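Local coordinates for protein FAD-binding oxidoreductase (Gulosibacter chungangensis, PDB 7PBG) that oxidises 4-ethylphenol, dehydrogenating it to a 4-vinylphenol, as a flavoprotein oxidase carrying covalently bound FAD, at residues E29-D42 with D51-S63. Sequence-based numbering, arbitrary orientation.
Sequences EYVRVDEATVSEYD and DEFKGSAVIWPGS
Trp60 meets Tyr41 through its indole nitrogen: NE1 donates to Tyr41 OH at 3.0 Å, with an N-H...O angle of 161° and the hydroxyl close to the indole plane. Tyr41 OH is also bonded to His106, which helps to fix the phenol end. Over the centre of one face of the Tyr41 ring sits Val58 CG2, 3.9 Å from the centroid and 13° off the normal, a CH-pi contact. With Val58 CG2 anti to the backbone N, that methyl reaches the ring face, while CG1 (chi1 65°), tucked between the backbone N and the carbonyl carbon, touches Tyr41 CE2 and Arg32 CB. The far, six-membered end of the indole is touched obliquely by Arg32 CG, 3.5 Å from Trp60 CZ3, and by Thr37 CG2, 3.8 Å from Trp60 CH2. A leucine in place of Trp60 would probably leave Tyr41 OH without its indole donor and open a gap beside Arg32 and Thr37. Asp34 OD2 caps helix 35-39, accepting from both Thr37 N and Thr37 OG1, and so holds Thr37 in position. Beneath these side chains the backbones pair antiparallel: Arg32 N to Val58 O (2.8 Å) and Val58 N to Arg32 O (2.9 Å) form the hydrogen-bonded pair. Strand 31-32 thereby forms one border of a four-stranded mixed sheet in the FAD-binding region, with strand 57-59 between it and parallel strand 103-106; Val31 and Ile59 face helix 12-26, while helix 35-39 covers Val58.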
loop_
_atom_site.group_PDB
_atom_site.type_symbol
_atom_site.label_atom_id
_atom_site.label_comp_id
_atom_site.label_asym_id
_atom_site.label_seq_id
_atom_site.Cartn_x
_atom_site.Cartn_y
_atom_site.Cartn_z
ATOM N N GLU A 29 23.743 -26.236 19.469
ATOM C CA GLU A 29 22.728 -25.861 20.493
ATOM C C GLU A 29 21.527 -25.132 19.853
ATOM O O GLU A 29 20.509 -24.971 20.561
ATOM C CB GLU A 29 23.315 -25.012 21.618
ATOM C CG GLU A 29 23.897 -23.677 21.168
ATOM C CD GLU A 29 25.410 -23.589 20.957
ATOM O OE1 GLU A 29 25.977 -24.354 20.101
ATOM O OE2 GLU A 29 26.030 -22.754 21.646
ATOM N N TYR A 30 21.620 -24.722 18.582
ATOM C CA TYR A 30 20.543 -23.950 17.901
ATOM C C TYR A 30 19.865 -24.753 16.787
ATOM O O TYR A 30 18.993 -24.221 16.048
ATOM C CB TYR A 30 21.086 -22.634 17.365
ATOM C CG TYR A 30 21.785 -21.816 18.414
ATOM C CD1 TYR A 30 21.064 -21.286 19.459
ATOM C CD2 TYR A 30 23.134 -21.533 18.321
ATOM C CE1 TYR A 30 21.668 -20.517 20.440
ATOM C CE2 TYR A 30 23.759 -20.763 19.291
ATOM C CZ TYR A 30 23.015 -20.237 20.334
ATOM O OH TYR A 30 23.591 -19.483 21.323
ATOM N N VAL A 31 20.236 -26.028 16.637
ATOM C CA VAL A 31 19.647 -26.939 15.622
ATOM C C VAL A 31 19.065 -28.135 16.393
ATOM O O VAL A 31 19.857 -28.892 16.973
ATOM C CB VAL A 31 20.724 -27.352 14.603
ATOM C CG1 VAL A 31 20.221 -28.385 13.606
ATOM C CG2 VAL A 31 21.313 -26.140 13.910
ATOM N N ARG A 32 17.738 -28.254 16.465
ATOM C CA ARG A 32 17.049 -29.217 17.364
ATOM C C ARG A 32 16.240 -30.211 16.533
ATOM O O ARG A 32 15.442 -29.789 15.635
ATOM C CB ARG A 32 16.196 -28.448 18.372
ATOM C CG ARG A 32 17.027 -27.477 19.205
ATOM C CD ARG A 32 18.030 -28.178 20.109
ATOM N NE ARG A 32 17.480 -28.413 21.429
ATOM C CZ ARG A 32 17.485 -29.567 22.087
ATOM N NH1 ARG A 32 18.044 -30.651 21.574
ATOM N NH2 ARG A 32 16.931 -29.626 23.281
ATOM N N VAL A 33 16.453 -31.505 16.785
ATOM C CA VAL A 33 15.722 -32.595 16.074
ATOM C C VAL A 33 14.972 -33.479 17.077
ATOM O O VAL A 33 14.248 -34.361 16.620
ATOM C CB VAL A 33 16.660 -33.432 15.184
ATOM C CG1 VAL A 33 17.243 -32.608 14.040
ATOM C CG2 VAL A 33 17.776 -34.075 15.993
ATOM N N ASP A 34 15.085 -33.226 18.382
ATOM C CA ASP A 34 14.414 -34.084 19.386
ATOM C C ASP A 34 12.908 -33.810 19.381
ATOM O O ASP A 34 12.499 -32.635 19.231
ATOM C CB ASP A 34 14.981 -33.861 20.785
ATOM C CG ASP A 34 14.929 -32.398 21.172
ATOM O OD1 ASP A 34 15.616 -31.588 20.492
ATOM O OD2 ASP A 34 14.156 -32.069 22.108
ATOM N N GLU A 35 12.122 -34.866 19.571
ATOM C CA GLU A 35 10.640 -34.830 19.570
ATOM C C GLU A 35 10.134 -33.793 20.582
ATOM O O GLU A 35 9.231 -33.048 20.237
ATOM C CB GLU A 35 10.081 -36.225 19.881
ATOM C CG GLU A 35 8.581 -36.240 19.979
ATOM C CD GLU A 35 7.887 -35.977 18.658
ATOM O OE1 GLU A 35 8.486 -36.246 17.615
ATOM O OE2 GLU A 35 6.755 -35.480 18.677
ATOM N N ALA A 36 10.686 -33.738 21.798
ATOM C CA ALA A 36 10.198 -32.817 22.845
ATOM C C ALA A 36 10.291 -31.368 22.338
ATOM O O ALA A 36 9.322 -30.598 22.551
ATOM C CB ALA A 36 10.940 -33.004 24.154
ATOM N N THR A 37 11.404 -30.985 21.719
ATOM C CA THR A 37 11.626 -29.596 21.246
ATOM C C THR A 37 10.857 -29.344 19.942
ATOM O O THR A 37 10.160 -28.313 19.871
ATOM C CB THR A 37 13.096 -29.251 20.998
ATOM O OG1 THR A 37 13.837 -29.502 22.192
ATOM C CG2 THR A 37 13.254 -27.790 20.627
ATOM N N VAL A 38 10.936 -30.236 18.968
ATOM C CA VAL A 38 10.264 -29.956 17.666
ATOM C C VAL A 38 8.734 -29.945 17.824
ATOM O O VAL A 38 8.070 -29.143 17.136
ATOM C CB VAL A 38 10.730 -30.891 16.549
ATOM C CG1 VAL A 38 10.099 -30.545 15.210
ATOM C CG2 VAL A 38 12.244 -30.887 16.425
ATOM N N SER A 39 8.172 -30.776 18.712
ATOM C CA SER A 39 6.709 -30.953 18.855
ATOM C C SER A 39 6.079 -29.664 19.366
ATOM O O SER A 39 4.886 -29.463 19.097
ATOM C CB SER A 39 6.347 -32.146 19.747
ATOM O OG SER A 39 6.858 -31.985 21.051
ATOM N N GLU A 40 6.854 -28.850 20.074
ATOM C CA GLU A 40 6.444 -27.489 20.508
ATOM C C GLU A 40 5.951 -26.688 19.284
ATOM O O GLU A 40 5.174 -25.725 19.472
ATOM C CB GLU A 40 7.625 -26.797 21.173
ATOM C CG GLU A 40 7.302 -25.455 21.793
ATOM C CD GLU A 40 8.392 -24.943 22.735
ATOM O OE1 GLU A 40 8.918 -25.757 23.542
ATOM O OE2 GLU A 40 8.729 -23.738 22.662
ATOM N N TYR A 41 6.463 -27.000 18.103
ATOM C CA TYR A 41 6.247 -26.184 16.871
ATOM C C TYR A 41 5.167 -26.837 16.011
ATOM O O TYR A 41 4.890 -26.318 14.923
ATOM C CB TYR A 41 7.569 -25.935 16.128
ATOM C CG TYR A 41 8.492 -25.013 16.863
ATOM C CD1 TYR A 41 8.402 -23.640 16.724
ATOM C CD2 TYR A 41 9.374 -25.519 17.810
ATOM C CE1 TYR A 41 9.259 -22.786 17.401
ATOM C CE2 TYR A 41 10.226 -24.681 18.498
ATOM C CZ TYR A 41 10.166 -23.310 18.305
ATOM O OH TYR A 41 11.001 -22.483 19.011
ATOM N N ASP A 42 4.599 -27.972 16.422
ATOM C CA ASP A 42 3.382 -28.501 15.752
ATOM C C ASP A 42 2.199 -27.542 16.017
ATOM O O ASP A 42 2.187 -26.819 17.016
ATOM C CB ASP A 42 3.040 -29.900 16.264
ATOM C CG ASP A 42 4.097 -30.951 15.944
ATOM O OD1 ASP A 42 4.964 -30.692 15.054
ATOM O OD2 ASP A 42 4.016 -32.036 16.577
ATOM N N ASP A 51 0.702 -37.083 10.504
ATOM C CA ASP A 51 1.989 -36.366 10.349
ATOM C C ASP A 51 1.844 -35.192 9.360
ATOM O O ASP A 51 2.884 -34.580 9.070
ATOM C CB ASP A 51 3.093 -37.360 10.002
ATOM C CG ASP A 51 3.675 -37.987 11.259
ATOM O OD1 ASP A 51 3.263 -37.578 12.375
ATOM O OD2 ASP A 51 4.539 -38.858 11.117
ATOM N N GLU A 52 0.616 -34.840 8.948
ATOM C CA GLU A 52 0.361 -33.607 8.151
ATOM C C GLU A 52 0.891 -32.385 8.905
ATOM O O GLU A 52 0.635 -32.299 10.152
ATOM C CB GLU A 52 -1.123 -33.409 7.850
ATOM C CG GLU A 52 -1.757 -34.621 7.209
ATOM C CD GLU A 52 -2.515 -35.543 8.159
ATOM O OE1 GLU A 52 -2.131 -35.684 9.354
ATOM O OE2 GLU A 52 -3.510 -36.100 7.711
ATOM N N PHE A 53 1.662 -31.532 8.221
ATOM C CA PHE A 53 2.067 -30.203 8.731
ATOM C C PHE A 53 3.007 -30.403 9.931
ATOM O O PHE A 53 3.114 -29.499 10.747
ATOM C CB PHE A 53 0.844 -29.369 9.132
ATOM C CG PHE A 53 -0.247 -29.353 8.076
ATOM C CD1 PHE A 53 0.026 -28.884 6.805
ATOM C CD2 PHE A 53 -1.511 -29.851 8.333
ATOM C CE1 PHE A 53 -0.948 -28.890 5.816
ATOM C CE2 PHE A 53 -2.484 -29.879 7.340
ATOM C CZ PHE A 53 -2.196 -29.426 6.073
ATOM N N LYS A 54 3.700 -31.529 10.022
ATOM C CA LYS A 54 4.658 -31.748 11.148
ATOM C C LYS A 54 6.080 -31.506 10.650
ATOM O O LYS A 54 6.591 -32.316 9.818
ATOM C CB LYS A 54 4.481 -33.125 11.802
ATOM C CG LYS A 54 3.082 -33.395 12.342
ATOM C CD LYS A 54 2.852 -33.002 13.728
ATOM C CE LYS A 54 1.443 -33.310 14.201
ATOM N NZ LYS A 54 1.304 -34.727 14.620
ATOM N N GLY A 55 6.766 -30.506 11.224
ATOM C CA GLY A 55 8.155 -30.208 10.844
ATOM C C GLY A 55 9.116 -31.275 11.369
ATOM O O GLY A 55 8.743 -32.032 12.307
ATOM N N SER A 56 10.324 -31.314 10.809
ATOM C CA SER A 56 11.366 -32.334 11.082
ATOM C C SER A 56 12.324 -31.830 12.137
ATOM O O SER A 56 12.984 -32.656 12.808
ATOM C CB SER A 56 12.138 -32.665 9.856
ATOM O OG SER A 56 12.666 -31.472 9.255
ATOM N N ALA A 57 12.505 -30.512 12.201
ATOM C CA ALA A 57 13.589 -29.919 12.986
ATOM C C ALA A 57 13.228 -28.454 13.162
ATOM O O ALA A 57 12.397 -27.938 12.381
ATOM C CB ALA A 57 14.916 -30.086 12.289
ATOM N N VAL A 58 13.821 -27.860 14.165
ATOM C CA VAL A 58 13.726 -26.391 14.338
ATOM C C VAL A 58 15.113 -25.837 14.533
ATOM O O VAL A 58 15.935 -26.440 15.242
ATOM C CB VAL A 58 12.741 -26.003 15.454
ATOM C CG1 VAL A 58 13.164 -26.453 16.859
ATOM C CG2 VAL A 58 12.538 -24.511 15.428
ATOM N N ILE A 59 15.352 -24.687 13.906
ATOM C CA ILE A 59 16.633 -23.964 14.014
ATOM C C ILE A 59 16.313 -22.573 14.549
ATOM O O ILE A 59 15.354 -21.946 14.083
ATOM C CB ILE A 59 17.342 -23.886 12.656
ATOM C CG1 ILE A 59 17.560 -25.271 12.046
ATOM C CG2 ILE A 59 18.629 -23.091 12.796
ATOM C CD1 ILE A 59 18.179 -25.257 10.661
ATOM N N TRP A 60 17.147 -22.123 15.463
ATOM C CA TRP A 60 17.087 -20.788 16.076
ATOM C C TRP A 60 18.236 -19.962 15.536
ATOM O O TRP A 60 19.304 -19.860 16.146
ATOM C CB TRP A 60 17.168 -20.970 17.592
ATOM C CG TRP A 60 16.009 -21.730 18.133
ATOM C CD1 TRP A 60 14.700 -21.576 17.806
ATOM C CD2 TRP A 60 16.053 -22.759 19.134
ATOM N NE1 TRP A 60 13.919 -22.428 18.545
ATOM C CE2 TRP A 60 14.716 -23.168 19.366
ATOM C CE3 TRP A 60 17.088 -23.356 19.861
ATOM C CZ2 TRP A 60 14.386 -24.176 20.267
ATOM C CZ3 TRP A 60 16.760 -24.341 20.771
ATOM C CH2 TRP A 60 15.427 -24.718 20.981
ATOM N N PRO A 61 18.077 -19.326 14.365
ATOM C CA PRO A 61 19.116 -18.465 13.861
ATOM C C PRO A 61 19.330 -17.211 14.711
ATOM O O PRO A 61 18.362 -16.713 15.287
ATOM C CB PRO A 61 18.679 -18.066 12.443
ATOM C CG PRO A 61 17.301 -18.631 12.245
ATOM C CD PRO A 61 16.901 -19.399 13.486
ATOM N N GLY A 62 20.581 -16.754 14.745
ATOM C CA GLY A 62 21.041 -15.682 15.642
ATOM C C GLY A 62 21.179 -14.347 14.942
ATOM O O GLY A 62 21.408 -13.349 15.656
ATOM N N SER A 63 21.035 -14.305 13.611
ATOM C CA SER A 63 21.428 -13.149 12.764
ATOM C C SER A 63 20.957 -13.367 11.329
ATOM O O SER A 63 20.731 -14.521 10.933
ATOM C CB SER A 63 22.891 -12.913 12.770
ATOM O OG SER A 63 23.538 -13.944 12.044
HETATM O O HOH W 1 13.505 -34.959 14.122
HETATM O O HOH W 2 5.784 -28.816 13.177
#